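Local coordinates for hypothetical protein (Parabacteroides distasonis, PDB 4H3W) that is of unknown function but is probably secreted and folds into two beta-barrel domains, at residues M50-E55 and G80-L85; E71-D76 and L173-D178; L110-S115 and F131-V136; E216-E221 and R293-N298; F245-E250 and L297-T302. All coordinates share one frame; numbering follows the deposited sequence.

Contact 1: residues M50-E55 and G80-L85; sequences MIYDGE and GDIDGL
Tyr-52 reaches from strand 50-55 to the loop that runs into a short 3-10 turn at residues 82-84, and its side chain shows how a ring can carry a single hydroxyl to a distant loop. CB leaves the strand in the direction of the loop, with CG beside the backbone N (chi1 -59°). Along one flank of the ring, CE1 packs on Ile-82 CD1 at 4.2 Å; on the other, CE2 comes to 3.7 Å from Asp-81 OD1. At the tip, Tyr-52 OH donates a 2.6 Å hydrogen bond to Asp-81 OD1, which lies at the ring edge and is met on its syn side but well out of the carboxylate plane. The same hydroxyl sits 3.3 Å from Ile-82 CG1. Beside it, selenomethionine Met-50 turns at its third torsion, placing SE 4.0 Å from Ile-82 CG1 and CE 4.1 Å from Leu-85 CD1, tip to tip. Asp-81 OD2 accepts from the backbone N of Ser-40. The contact joins strand 47-55 of a five-stranded antiparallel sheet to the loop between strands 71-76 and 98-100. The short phenol-carboxylate bond, beside Ile-82, Met-50 and Leu-85, restricts the swing of both ring and carboxylate.

Contact 2: residues E71-D76 and L173-D178; sequences EIASED and LSLSAD
Ser-174 OG donates a 2.7 Å hydrogen bond to Glu-71 OE2, across the face of the sheet that also bears Ser-74 and Ser-176. The acceptor uses its anti lone pair, the one turned away from OE1. Both partners have their first torsion near 180°, and the glutamate chain runs on extended past CG, which lets a residue at the start of strand 71-76 reach a serine beyond its own bridge partner, Ser-176.

The backbone ladder comes next. Glu-75 and Leu-173 form a hydrogen-bonded antiparallel pair, with both N-to-O distances, Glu-75 N to Leu-173 O and Leu-173 N to Glu-75 O, at 2.8 Å. Farther along, Leu-175 N gives its hydrogen to Ala-73 O, while Leu-175 O receives two: a short one from Ile-72 N at 2.8 Å and a weak one from Ala-73 N at 3.3 Å. Two consecutive residues facing one is the signature of a classic beta bulge, here on an outermost strand of a four-stranded antiparallel sheet, and it shifts the register by one residue.

Within the bulge, Ile-72 has CG1 between the backbone N and the carbonyl carbon (chi1 62°). Its CD1 then lies 3.8 Å from Leu-175 CD2 and 3.9 Å from Ala-177 CB. Trp-182 and Leu-190 also touch this isoleucine. Ala-73 CB adds a 4.2 Å contact with Leu-175 CB. At the far end of the ladder Glu-75 leads its carboxylate away from strand 173-177, and OE2 is hydrogen-bonded to Tyr-195 OH.

Contact 3: residues L110-S115 and F131-V136; sequences LDCSLS and FTLSTV
Phe-131 packs against Cys-112 and Leu-114, and with Cys-112 and Leu-110 it has the most surface buried between the two strands of this beta hairpin. Its CG is wedged between the backbone N and the carbonyl carbon (chi1 48°), a rotation that swings the ring back over the partner strand. There CE1 comes to 3.6 Å from Cys-112 CB, and CE2 meets Leu-114 CB at 3.8 Å, the latter at the ring edge. Cys-112 is also paired with Phe-131 through the backbone: Cys-112 N donates to Phe-131 O at 2.8 Å, and Phe-131 N returns a longer bond to Cys-112 O at 3.1 Å, its donor lying above the carbonyl plane. The thiol points along the same face, with Cys-112 SG 4.1 Å from Leu-133 CD1. Leu-110 closes the ladder through two backbone bonds with Leu-133. On the other face, Thr-132 OG1 donates to Asp-111 OD1 at 2.7 Å from above the carboxylate plane, the two side chains lying alongside each other. Strand 126-134 is outermost in its sheet, whereas strand 109-117 has strand 172-177 on its other flank; Leu-175 of that strand touches both Cys-112 and Phe-131, and Ile-142 of strand 141-142 meets Phe-131 and Leu-114.

Contact 4: residues E216-E221 and R293-N298; sequences EDAFDE and RHIDLN
Residues 216-221 follow an irregular path past the start of strand 294-302, where Phe-219 N donates to Arg-293 O at 3.1 Å. The donor stands 40° out of the carbonyl plane. A second backbone NH, Asp-217 N, turns to a side chain instead: it gives a nearly straight 3.0 Å bond to His-294 ND1, in the plane of the imidazole. That bond makes ND1 an acceptor and fixes the rotation of the ring. The bend of Glu-216 at its second torsion (chi2 77°) folds its carboxylate over one imidazole face with the planes 18° apart, OE2 being 3.4 Å from His-294 CE1; OE1 is meanwhile held in a salt bridge by Arg-214. Arg-293 CB covers the opposite face. On the apolar side of the loop, Ala-218 CB touches Ile-295 CD1 at 3.7 Å, and Phe-219 CE2 lies 3.8 Å from Ile-295 CG1. The Arg-293 chain folds back along the loop until Glu-221 CA lies over one face of its guanidinium, with Glu-221 CB 3.6 Å from Arg-293 NE. Arg-293 and His-294 together face Met-254, a classic beta bulge, here near the N-terminal end of an inner strand, where the loop after strand 208-215 packs on the sheet, probably at one end of a beta-barrel domain.

Contact 5: residues F245-E250 and L297-T302; sequences FDMSIE and LNLHLT
Glu-250 OE1 accepts two side-chain hydrogen bonds from the neighbouring strand, one through each face of its carboxylate plane. His-300 NE2 lies 3.0 Å from Glu-250 OE1, which is close to the plane of the imidazole, and Asn-298 ND2 is 3.1 Å from the same Glu-250 OE1, which also lies in the asparagine's amide plane. The glutamate chain is extended, with CG opposite the backbone N (chi1 179°), and this carries the oxygen across to a point between the two donors. The histidine-carboxylate bond fixes which way the imidazole is turned and would be expected to favour a proton on NE2.

These residues share a face with Ser-248, Asp-246 and Thr-302. A water bridges the last two, donating to Asp-246 OD2 and accepting from Thr-302 OG1, while Asp-246 OD1 is paired with Arg-304. Their backbones form a regular antiparallel ladder between two adjacent strands of a four-stranded sheet: Asp-246 with Thr-302, Ser-248 with His-300 and Glu-250 with Asn-298 are the hydrogen-bonded pairs, all with both bonds formed.

Apolar side chains occupy the other face. Leu-301 CD1 sits over the centre of the Phe-245 ring in a CH-pi contact, 4.1 Å from the centroid, and its other branch, CD2, meets Met-247 CG at 3.8 Å. Ile-249 divides its branches between two leucines, CG1 to Leu-299 CD2 at 3.8 Å and CG2 to Leu-297 CD2 at 4.0 Å. Phe-318 of strand 317-319 touches Ile-249 and both these leucines.

In the fold
The five contacts spread along an elongated chain. Contacts 2 and 3 belong to one four-stranded sheet, with centres about 11 Å apart; strands 172-177 and 109-117 lie side by side, and Ser-176 O and Ser-174 O probably accept hydrogen bonds from Ser-113 N and Ser-115 N. Contacts 4 and 5 share Leu-297 and Asn-298 on strand 294-302, their centres about 18 Å apart, on the opposite side of the chain's centre. Contacts 3 and 4 are about 58 Å apart, centre to centre. Contact 1 lies between the two groups: it touches contact 2 through Glu-55 and Glu-75, and its nearest atoms are about 8 Å from contact 5.

Contact 1: residues M50-E55 and G80-L85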
# COMPACT_ATOMS: atom_id res chain seq x y z
N MSE A 50 -3.87 -7.66 3.96
CA MSE A 50 -4.83 -7.18 4.98
C MSE A 50 -6.15 -7.91 4.83
O MSE A 50 -6.67 -8.04 3.71
CB MSE A 50 -5.06 -5.69 4.82
CG MSE A 50 -3.81 -4.94 5.18
SE MSE A 50 -4.01 -3.02 4.78
CE MSE A 50 -4.04 -3.04 2.83
N ILE A 51 -6.71 -8.42 5.94
CA ILE A 51 -7.95 -9.16 5.90
C ILE A 51 -8.93 -8.57 6.91
O ILE A 51 -8.56 -8.33 8.05
CB ILE A 51 -7.72 -10.66 6.20
CG1 ILE A 51 -6.86 -11.28 5.09
CG2 ILE A 51 -9.05 -11.40 6.33
CD1 ILE A 51 -6.69 -12.79 5.16
N TYR A 52 -10.15 -8.31 6.46
CA TYR A 52 -11.27 -7.94 7.33
C TYR A 52 -12.36 -8.95 7.11
O TYR A 52 -12.87 -9.04 5.99
CB TYR A 52 -11.77 -6.53 7.02
CG TYR A 52 -10.70 -5.47 7.18
CD1 TYR A 52 -9.87 -5.12 6.12
CD2 TYR A 52 -10.52 -4.84 8.39
CE1 TYR A 52 -8.88 -4.18 6.27
CE2 TYR A 52 -9.53 -3.91 8.56
CZ TYR A 52 -8.72 -3.57 7.49
OH TYR A 52 -7.75 -2.62 7.66
N ASP A 53 -12.71 -9.74 8.13
CA ASP A 53 -13.77 -10.75 8.00
C ASP A 53 -14.83 -10.63 9.10
O ASP A 53 -14.64 -9.96 10.10
CB ASP A 53 -13.20 -12.19 7.94
CG ASP A 53 -12.26 -12.53 9.10
OD1 ASP A 53 -12.42 -12.00 10.21
OD2 ASP A 53 -11.35 -13.36 8.89
N GLY A 54 -15.97 -11.25 8.87
CA GLY A 54 -17.07 -11.22 9.83
C GLY A 54 -18.32 -11.81 9.25
O GLY A 54 -18.26 -12.56 8.27
N GLU A 55 -19.45 -11.44 9.84
CA GLU A 55 -20.75 -11.90 9.38
C GLU A 55 -21.61 -10.70 9.02
O GLU A 55 -21.44 -9.62 9.57
CB GLU A 55 -21.44 -12.74 10.45
CG GLU A 55 -20.57 -13.88 10.97
CD GLU A 55 -21.33 -15.19 11.21
OE1 GLU A 55 -22.57 -15.22 11.02
OE2 GLU A 55 -20.67 -16.19 11.57
N GLY A 80 -9.96 1.95 9.50
CA GLY A 80 -9.19 3.16 9.77
C GLY A 80 -7.71 2.93 10.00
O GLY A 80 -6.92 3.88 9.92
N ASP A 81 -7.32 1.68 10.23
CA ASP A 81 -5.90 1.34 10.38
C ASP A 81 -5.09 1.37 9.08
O ASP A 81 -3.87 1.48 9.14
CB ASP A 81 -5.73 -0.03 11.10
CG ASP A 81 -6.48 -1.21 10.41
OD1 ASP A 81 -7.46 -1.02 9.63
OD2 ASP A 81 -6.10 -2.36 10.72
N ILE A 82 -5.76 1.28 7.92
CA ILE A 82 -5.07 1.24 6.63
C ILE A 82 -4.24 2.49 6.40
O ILE A 82 -3.14 2.41 5.83
CB ILE A 82 -6.03 1.04 5.42
CG1 ILE A 82 -6.82 -0.25 5.57
CG2 ILE A 82 -5.25 1.04 4.09
CD1 ILE A 82 -7.88 -0.45 4.51
N ASP A 83 -4.73 3.64 6.88
CA ASP A 83 -3.97 4.89 6.81
C ASP A 83 -2.55 4.78 7.39
O ASP A 83 -1.68 5.54 6.99
CB ASP A 83 -4.69 6.00 7.56
CG ASP A 83 -5.82 6.64 6.76
OD1 ASP A 83 -5.90 6.47 5.52
OD2 ASP A 83 -6.60 7.36 7.39
N GLY A 84 -2.35 3.88 8.36
CA GLY A 84 -1.04 3.72 9.01
C GLY A 84 0.04 3.05 8.15
O GLY A 84 1.19 3.06 8.52
N LEU A 85 -0.30 2.51 6.98
CA LEU A 85 0.74 1.91 6.15
C LEU A 85 1.85 2.89 5.71
O LEU A 85 3.00 2.51 5.57
CB LEU A 85 0.15 1.32 4.88
CG LEU A 85 -0.71 0.10 5.00
CD1 LEU A 85 -1.34 -0.13 3.65
CD2 LEU A 85 0.10 -1.11 5.50

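Contact 2: residues E71-D76 and L173-D178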
# COMPACT_ATOMS: atom_id res chain seq x y z
N GLU A 71 -33.08 -4.75 0.37
CA GLU A 71 -31.85 -4.94 1.12
C GLU A 71 -32.08 -6.00 2.19
O GLU A 71 -32.98 -5.86 3.01
CB GLU A 71 -31.39 -3.65 1.78
CG GLU A 71 -30.08 -3.82 2.51
CD GLU A 71 -29.60 -2.57 3.19
OE1 GLU A 71 -30.35 -2.02 4.02
OE2 GLU A 71 -28.46 -2.15 2.92
N ILE A 72 -31.28 -7.06 2.18
CA ILE A 72 -31.49 -8.17 3.12
C ILE A 72 -30.36 -8.32 4.15
O ILE A 72 -30.49 -9.04 5.14
CB ILE A 72 -31.72 -9.50 2.36
CG1 ILE A 72 -30.51 -9.90 1.52
CG2 ILE A 72 -32.94 -9.38 1.47
CD1 ILE A 72 -30.63 -11.29 0.93
N ALA A 73 -29.24 -7.64 3.93
CA ALA A 73 -28.15 -7.63 4.89
C ALA A 73 -27.21 -6.46 4.63
O ALA A 73 -27.13 -5.99 3.50
CB ALA A 73 -27.38 -8.96 4.87
N SER A 74 -26.57 -5.96 5.68
CA SER A 74 -25.61 -4.88 5.61
C SER A 74 -24.52 -5.05 6.63
O SER A 74 -24.75 -5.71 7.66
CB SER A 74 -26.28 -3.54 5.89
OG SER A 74 -27.06 -3.14 4.79
N GLU A 75 -23.37 -4.47 6.37
CA GLU A 75 -22.30 -4.47 7.36
C GLU A 75 -21.42 -3.28 7.10
O GLU A 75 -21.15 -2.94 5.96
CB GLU A 75 -21.52 -5.79 7.30
CG GLU A 75 -20.28 -5.87 8.18
CD GLU A 75 -20.54 -6.21 9.65
OE1 GLU A 75 -21.71 -6.29 10.10
OE2 GLU A 75 -19.54 -6.40 10.38
N ASP A 76 -21.01 -2.61 8.18
CA ASP A 76 -20.01 -1.58 8.16
C ASP A 76 -18.74 -2.17 8.70
O ASP A 76 -18.71 -2.70 9.79
CB ASP A 76 -20.41 -0.38 9.02
CG ASP A 76 -21.61 0.34 8.48
OD1 ASP A 76 -21.47 1.03 7.45
OD2 ASP A 76 -22.69 0.21 9.09
N LEU A 173 -20.86 -2.83 3.14
CA LEU A 173 -21.39 -3.88 2.29
C LEU A 173 -22.88 -3.94 2.44
O LEU A 173 -23.38 -3.97 3.58
CB LEU A 173 -20.84 -5.25 2.68
CG LEU A 173 -19.34 -5.42 2.73
CD1 LEU A 173 -18.96 -6.85 3.12
CD2 LEU A 173 -18.71 -5.04 1.40
N SER A 174 -23.57 -4.00 1.31
CA SER A 174 -25.00 -4.07 1.27
C SER A 174 -25.46 -5.15 0.29
O SER A 174 -25.25 -5.04 -0.92
CB SER A 174 -25.58 -2.73 0.87
OG SER A 174 -26.98 -2.81 0.78
N LEU A 175 -26.11 -6.18 0.83
CA LEU A 175 -26.62 -7.28 0.03
C LEU A 175 -28.10 -7.08 -0.23
O LEU A 175 -28.89 -6.95 0.72
CB LEU A 175 -26.40 -8.61 0.75
CG LEU A 175 -26.88 -9.87 0.02
CD1 LEU A 175 -26.07 -10.11 -1.24
CD2 LEU A 175 -26.80 -11.08 0.94
N SER A 176 -28.45 -7.04 -1.52
CA SER A 176 -29.85 -6.91 -1.91
C SER A 176 -30.26 -8.11 -2.77
O SER A 176 -29.43 -8.74 -3.42
CB SER A 176 -30.12 -5.58 -2.64
OG SER A 176 -29.48 -5.52 -3.88
N ALA A 177 -31.55 -8.44 -2.71
CA ALA A 177 -32.11 -9.54 -3.47
C ALA A 177 -33.39 -9.12 -4.15
O ALA A 177 -34.05 -8.19 -3.70
CB ALA A 177 -32.38 -10.72 -2.55
N ASP A 178 -33.72 -9.79 -5.25
CA ASP A 178 -35.00 -9.66 -5.92
C ASP A 178 -36.13 -9.83 -4.90
O ASP A 178 -36.15 -10.79 -4.14
CB ASP A 178 -35.10 -10.70 -7.05
CG ASP A 178 -36.43 -10.66 -7.79
OD1 ASP A 178 -37.39 -11.34 -7.35
OD2 ASP A 178 -36.51 -9.97 -8.82

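Contact 3: residues L110-S115 and F131-V136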
# COMPACT_ATOMS: atom_id res chain seq x y z
N LEU A 110 -31.62 -17.36 -5.19
CA LEU A 110 -31.89 -15.92 -5.04
C LEU A 110 -30.97 -15.07 -5.89
O LEU A 110 -29.75 -15.17 -5.79
CB LEU A 110 -31.73 -15.48 -3.59
CG LEU A 110 -32.57 -16.24 -2.58
CD1 LEU A 110 -32.03 -16.00 -1.18
CD2 LEU A 110 -34.03 -15.84 -2.68
N ASP A 111 -31.56 -14.21 -6.71
CA ASP A 111 -30.80 -13.27 -7.52
C ASP A 111 -30.52 -12.06 -6.67
O ASP A 111 -31.45 -11.39 -6.19
CB ASP A 111 -31.57 -12.90 -8.78
CG ASP A 111 -31.85 -14.11 -9.65
OD1 ASP A 111 -31.16 -15.15 -9.48
OD2 ASP A 111 -32.75 -14.01 -10.49
N CYS A 112 -29.22 -11.78 -6.51
CA CYS A 112 -28.72 -10.83 -5.56
C CYS A 112 -27.79 -9.80 -6.19
O CYS A 112 -27.33 -9.96 -7.32
CB CYS A 112 -27.95 -11.57 -4.46
SG CYS A 112 -28.98 -12.54 -3.37
N SER A 113 -27.55 -8.72 -5.45
CA SER A 113 -26.51 -7.73 -5.77
C SER A 113 -25.76 -7.37 -4.52
O SER A 113 -26.37 -7.19 -3.46
CB SER A 113 -27.08 -6.44 -6.34
OG SER A 113 -27.76 -6.67 -7.56
N LEU A 114 -24.43 -7.28 -4.60
CA LEU A 114 -23.65 -6.76 -3.50
C LEU A 114 -23.09 -5.38 -3.84
O LEU A 114 -22.32 -5.24 -4.78
CB LEU A 114 -22.49 -7.69 -3.15
CG LEU A 114 -21.76 -7.33 -1.85
CD1 LEU A 114 -22.67 -7.57 -0.66
CD2 LEU A 114 -20.48 -8.12 -1.73
N SER A 115 -23.49 -4.38 -3.06
CA SER A 115 -22.92 -3.06 -3.10
C SER A 115 -21.77 -2.98 -2.13
O SER A 115 -21.87 -3.38 -0.96
CB SER A 115 -23.97 -1.99 -2.75
OG SER A 115 -23.35 -0.72 -2.59
N PHE A 131 -25.15 -11.64 -8.76
CA PHE A 131 -24.92 -13.08 -8.69
C PHE A 131 -26.15 -13.74 -8.13
O PHE A 131 -27.02 -13.08 -7.57
CB PHE A 131 -23.71 -13.42 -7.81
CG PHE A 131 -23.73 -12.73 -6.49
CD1 PHE A 131 -24.42 -13.26 -5.41
CD2 PHE A 131 -23.07 -11.51 -6.33
CE1 PHE A 131 -24.46 -12.59 -4.19
CE2 PHE A 131 -23.09 -10.84 -5.12
CZ PHE A 131 -23.79 -11.39 -4.05
N THR A 132 -26.21 -15.06 -8.24
CA THR A 132 -27.28 -15.84 -7.66
C THR A 132 -26.73 -16.69 -6.52
O THR A 132 -25.69 -17.33 -6.65
CB THR A 132 -27.94 -16.73 -8.72
OG1 THR A 132 -28.54 -15.87 -9.70
CG2 THR A 132 -29.01 -17.62 -8.12
N LEU A 133 -27.39 -16.61 -5.37
CA LEU A 133 -27.06 -17.45 -4.25
C LEU A 133 -28.00 -18.63 -4.28
O LEU A 133 -29.22 -18.44 -4.19
CB LEU A 133 -27.24 -16.72 -2.93
CG LEU A 133 -26.21 -15.64 -2.58
CD1 LEU A 133 -26.51 -15.06 -1.19
CD2 LEU A 133 -24.81 -16.21 -2.65
N SER A 134 -27.46 -19.83 -4.45
CA SER A 134 -28.27 -21.04 -4.39
C SER A 134 -27.63 -22.12 -3.53
O SER A 134 -26.47 -22.01 -3.13
CB SER A 134 -28.52 -21.60 -5.80
OG SER A 134 -27.31 -22.04 -6.39
N THR A 135 -28.42 -23.15 -3.27
CA THR A 135 -27.95 -24.38 -2.65
C THR A 135 -26.65 -24.85 -3.26
O THR A 135 -25.66 -25.05 -2.55
CB THR A 135 -29.01 -25.49 -2.85
OG1 THR A 135 -29.65 -25.29 -4.13
CG2 THR A 135 -30.03 -25.41 -1.79
N VAL A 136 -26.66 -25.02 -4.57
CA VAL A 136 -25.52 -25.57 -5.32
C VAL A 136 -24.37 -24.58 -5.47
O VAL A 136 -23.22 -25.02 -5.58
CB VAL A 136 -25.95 -26.08 -6.73
CG1 VAL A 136 -26.42 -24.92 -7.62
CG2 VAL A 136 -24.82 -26.86 -7.39

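Contact 4: residues E216-E221 and R293-N298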
# COMPACT_ATOMS: atom_id res chain seq x y z
N GLU A 216 21.40 8.02 10.11
CA GLU A 216 21.78 8.81 11.26
C GLU A 216 23.29 8.94 11.35
O GLU A 216 24.00 7.98 11.13
CB GLU A 216 21.26 8.12 12.53
CG GLU A 216 21.24 8.98 13.78
CD GLU A 216 20.09 9.97 13.82
OE1 GLU A 216 19.23 9.97 12.92
OE2 GLU A 216 20.04 10.77 14.76
N ASP A 217 23.76 10.13 11.63
CA ASP A 217 25.19 10.41 11.77
C ASP A 217 26.00 10.02 10.52
O ASP A 217 27.04 9.41 10.59
CB ASP A 217 25.72 9.71 13.04
CG ASP A 217 25.08 10.27 14.29
OD1 ASP A 217 24.98 11.51 14.39
OD2 ASP A 217 24.69 9.48 15.17
N ALA A 218 25.50 10.44 9.37
CA ALA A 218 26.20 10.26 8.11
C ALA A 218 27.48 11.08 8.08
O ALA A 218 28.47 10.67 7.49
CB ALA A 218 25.29 10.65 6.95
N PHE A 219 27.45 12.24 8.72
CA PHE A 219 28.58 13.14 8.77
C PHE A 219 28.92 13.43 10.21
O PHE A 219 28.03 13.73 11.01
CB PHE A 219 28.24 14.44 8.09
CG PHE A 219 27.67 14.25 6.72
CD1 PHE A 219 28.49 14.10 5.63
CD2 PHE A 219 26.29 14.22 6.54
CE1 PHE A 219 27.96 13.97 4.36
CE2 PHE A 219 25.74 14.06 5.26
CZ PHE A 219 26.58 13.93 4.17
N ASP A 220 30.21 13.36 10.55
CA ASP A 220 30.67 13.56 11.91
C ASP A 220 31.04 15.03 12.13
O ASP A 220 31.75 15.62 11.32
CB ASP A 220 31.89 12.69 12.15
CG ASP A 220 32.24 12.56 13.62
OD1 ASP A 220 32.43 13.58 14.33
OD2 ASP A 220 32.39 11.41 14.04
N GLU A 221 30.57 15.63 13.22
CA GLU A 221 30.89 17.01 13.49
C GLU A 221 32.40 17.26 13.52
O GLU A 221 32.86 18.36 13.29
CB GLU A 221 30.23 17.47 14.82
CG GLU A 221 30.73 16.71 16.04
CD GLU A 221 30.10 17.18 17.35
OE1 GLU A 221 29.27 18.12 17.34
OE2 GLU A 221 30.42 16.60 18.40
N ARG A 293 24.60 16.53 9.20
CA ARG A 293 24.79 15.41 10.13
C ARG A 293 24.11 14.10 9.72
O ARG A 293 24.71 13.04 9.84
CB ARG A 293 24.30 15.79 11.54
CG ARG A 293 24.98 17.01 12.15
CD ARG A 293 26.41 16.72 12.55
NE ARG A 293 26.99 17.87 13.21
CZ ARG A 293 27.49 18.94 12.60
NH1 ARG A 293 27.51 19.04 11.28
NH2 ARG A 293 27.99 19.91 13.32
N HIS A 294 22.86 14.18 9.26
CA HIS A 294 22.07 13.04 8.90
C HIS A 294 21.62 13.18 7.45
O HIS A 294 21.59 14.27 6.90
CB HIS A 294 20.82 12.93 9.80
CG HIS A 294 21.10 13.24 11.24
ND1 HIS A 294 21.97 12.49 11.99
CD2 HIS A 294 20.64 14.22 12.06
CE1 HIS A 294 22.05 12.99 13.20
NE2 HIS A 294 21.25 14.04 13.27
N ILE A 295 21.19 12.05 6.91
CA ILE A 295 20.55 12.01 5.61
C ILE A 295 19.15 11.43 5.75
O ILE A 295 18.96 10.39 6.37
CB ILE A 295 21.40 11.20 4.62
CG1 ILE A 295 22.73 11.93 4.34
CG2 ILE A 295 20.69 10.98 3.30
CD1 ILE A 295 23.74 11.07 3.65
N ASP A 296 18.17 12.13 5.17
CA ASP A 296 16.87 11.54 4.89
C ASP A 296 16.74 11.22 3.39
O ASP A 296 16.93 12.11 2.56
CB ASP A 296 15.74 12.48 5.29
CG ASP A 296 15.39 12.39 6.76
OD1 ASP A 296 15.61 11.33 7.39
OD2 ASP A 296 14.85 13.36 7.28
N LEU A 297 16.46 9.96 3.08
CA LEU A 297 16.13 9.51 1.72
C LEU A 297 14.62 9.45 1.62
O LEU A 297 13.98 8.64 2.30
CB LEU A 297 16.73 8.16 1.44
CG LEU A 297 18.25 8.01 1.54
CD1 LEU A 297 18.71 6.60 1.25
CD2 LEU A 297 18.89 9.01 0.57
N ASN A 298 14.04 10.39 0.88
CA ASN A 298 12.61 10.32 0.57
C ASN A 298 12.38 9.40 -0.61
O ASN A 298 12.79 9.69 -1.74
CB ASN A 298 12.02 11.68 0.27
CG ASN A 298 12.07 12.64 1.45
OD1 ASN A 298 12.10 12.24 2.61
ND2 ASN A 298 12.06 13.90 1.15

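Contact 5: residues F245-E250 and L297-T302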
# COMPACT_ATOMS: atom_id res chain seq x y z
N PHE A 245 8.44 -2.14 -5.72
CA PHE A 245 8.21 -0.77 -6.02
C PHE A 245 9.38 -0.26 -6.81
O PHE A 245 10.51 -0.62 -6.52
CB PHE A 245 8.19 0.14 -4.76
CG PHE A 245 7.40 -0.38 -3.62
CD1 PHE A 245 6.03 -0.35 -3.65
CD2 PHE A 245 8.04 -0.82 -2.47
CE1 PHE A 245 5.28 -0.80 -2.54
CE2 PHE A 245 7.32 -1.28 -1.38
CZ PHE A 245 5.94 -1.27 -1.41
N ASP A 246 9.13 0.61 -7.78
CA ASP A 246 10.17 1.46 -8.32
C ASP A 246 10.36 2.65 -7.36
O ASP A 246 9.45 2.99 -6.62
CB ASP A 246 9.81 1.96 -9.70
CG ASP A 246 9.87 0.89 -10.75
OD1 ASP A 246 10.65 -0.10 -10.64
OD2 ASP A 246 9.11 1.04 -11.71
N MSE A 247 11.54 3.26 -7.33
CA MSE A 247 11.80 4.35 -6.38
C MSE A 247 12.39 5.52 -7.12
O MSE A 247 13.24 5.35 -8.00
CB MSE A 247 12.77 3.92 -5.29
CG MSE A 247 12.27 2.65 -4.60
SE MSE A 247 13.56 2.16 -3.20
CE MSE A 247 12.43 0.84 -2.21
N SER A 248 11.92 6.71 -6.79
CA SER A 248 12.55 7.95 -7.14
C SER A 248 13.06 8.51 -5.82
O SER A 248 12.26 8.84 -4.91
CB SER A 248 11.58 8.91 -7.82
OG SER A 248 12.24 10.12 -8.12
N ILE A 249 14.38 8.60 -5.69
CA ILE A 249 14.98 8.93 -4.43
C ILE A 249 15.35 10.40 -4.40
O ILE A 249 16.16 10.89 -5.20
CB ILE A 249 16.21 8.07 -4.13
CG1 ILE A 249 15.82 6.60 -4.09
CG2 ILE A 249 16.87 8.50 -2.82
CD1 ILE A 249 17.00 5.66 -4.19
N GLU A 250 14.79 11.08 -3.41
CA GLU A 250 15.07 12.48 -3.14
C GLU A 250 15.84 12.56 -1.83
O GLU A 250 15.35 12.12 -0.80
CB GLU A 250 13.76 13.25 -3.07
CG GLU A 250 13.85 14.74 -2.78
CD GLU A 250 12.50 15.37 -2.33
OE1 GLU A 250 11.59 14.63 -1.85
OE2 GLU A 250 12.34 16.61 -2.47
N LEU A 297 16.46 9.96 3.08
CA LEU A 297 16.13 9.51 1.72
C LEU A 297 14.62 9.45 1.62
O LEU A 297 13.98 8.64 2.30
CB LEU A 297 16.73 8.16 1.44
CG LEU A 297 18.25 8.01 1.54
CD1 LEU A 297 18.71 6.60 1.25
CD2 LEU A 297 18.89 9.01 0.57
N ASN A 298 14.04 10.39 0.88
CA ASN A 298 12.61 10.32 0.57
C ASN A 298 12.38 9.40 -0.61
O ASN A 298 12.79 9.69 -1.74
CB ASN A 298 12.02 11.68 0.27
CG ASN A 298 12.07 12.64 1.45
OD1 ASN A 298 12.10 12.24 2.61
ND2 ASN A 298 12.06 13.90 1.15
N LEU A 299 11.77 8.27 -0.34
CA LEU A 299 11.58 7.24 -1.35
C LEU A 299 10.19 7.37 -1.92
O LEU A 299 9.20 6.99 -1.28
CB LEU A 299 11.80 5.87 -0.75
CG LEU A 299 13.05 5.61 0.09
CD1 LEU A 299 13.04 4.19 0.64
CD2 LEU A 299 14.30 5.85 -0.72
N HIS A 300 10.10 7.92 -3.12
CA HIS A 300 8.84 8.05 -3.86
C HIS A 300 8.56 6.72 -4.58
O HIS A 300 9.24 6.37 -5.57
CB HIS A 300 8.91 9.29 -4.77
CG HIS A 300 9.21 10.56 -4.01
ND1 HIS A 300 8.22 11.44 -3.60
CD2 HIS A 300 10.38 11.08 -3.56
CE1 HIS A 300 8.78 12.46 -2.96
NE2 HIS A 300 10.08 12.26 -2.91
N LEU A 301 7.66 5.92 -4.02
CA LEU A 301 7.39 4.55 -4.47
C LEU A 301 6.28 4.52 -5.49
O LEU A 301 5.27 5.20 -5.33
CB LEU A 301 7.00 3.64 -3.29
CG LEU A 301 7.84 3.73 -2.04
CD1 LEU A 301 7.21 2.90 -0.94
CD2 LEU A 301 9.25 3.27 -2.32
N THR A 302 6.48 3.77 -6.55
CA THR A 302 5.45 3.62 -7.57
C THR A 302 5.35 2.18 -7.98
O THR A 302 6.31 1.40 -7.92
CB THR A 302 5.75 4.49 -8.81
OG1 THR A 302 7.08 4.23 -9.27
CG2 THR A 302 5.60 5.98 -8.49
O HOH W 1 6.85 2.57 -11.56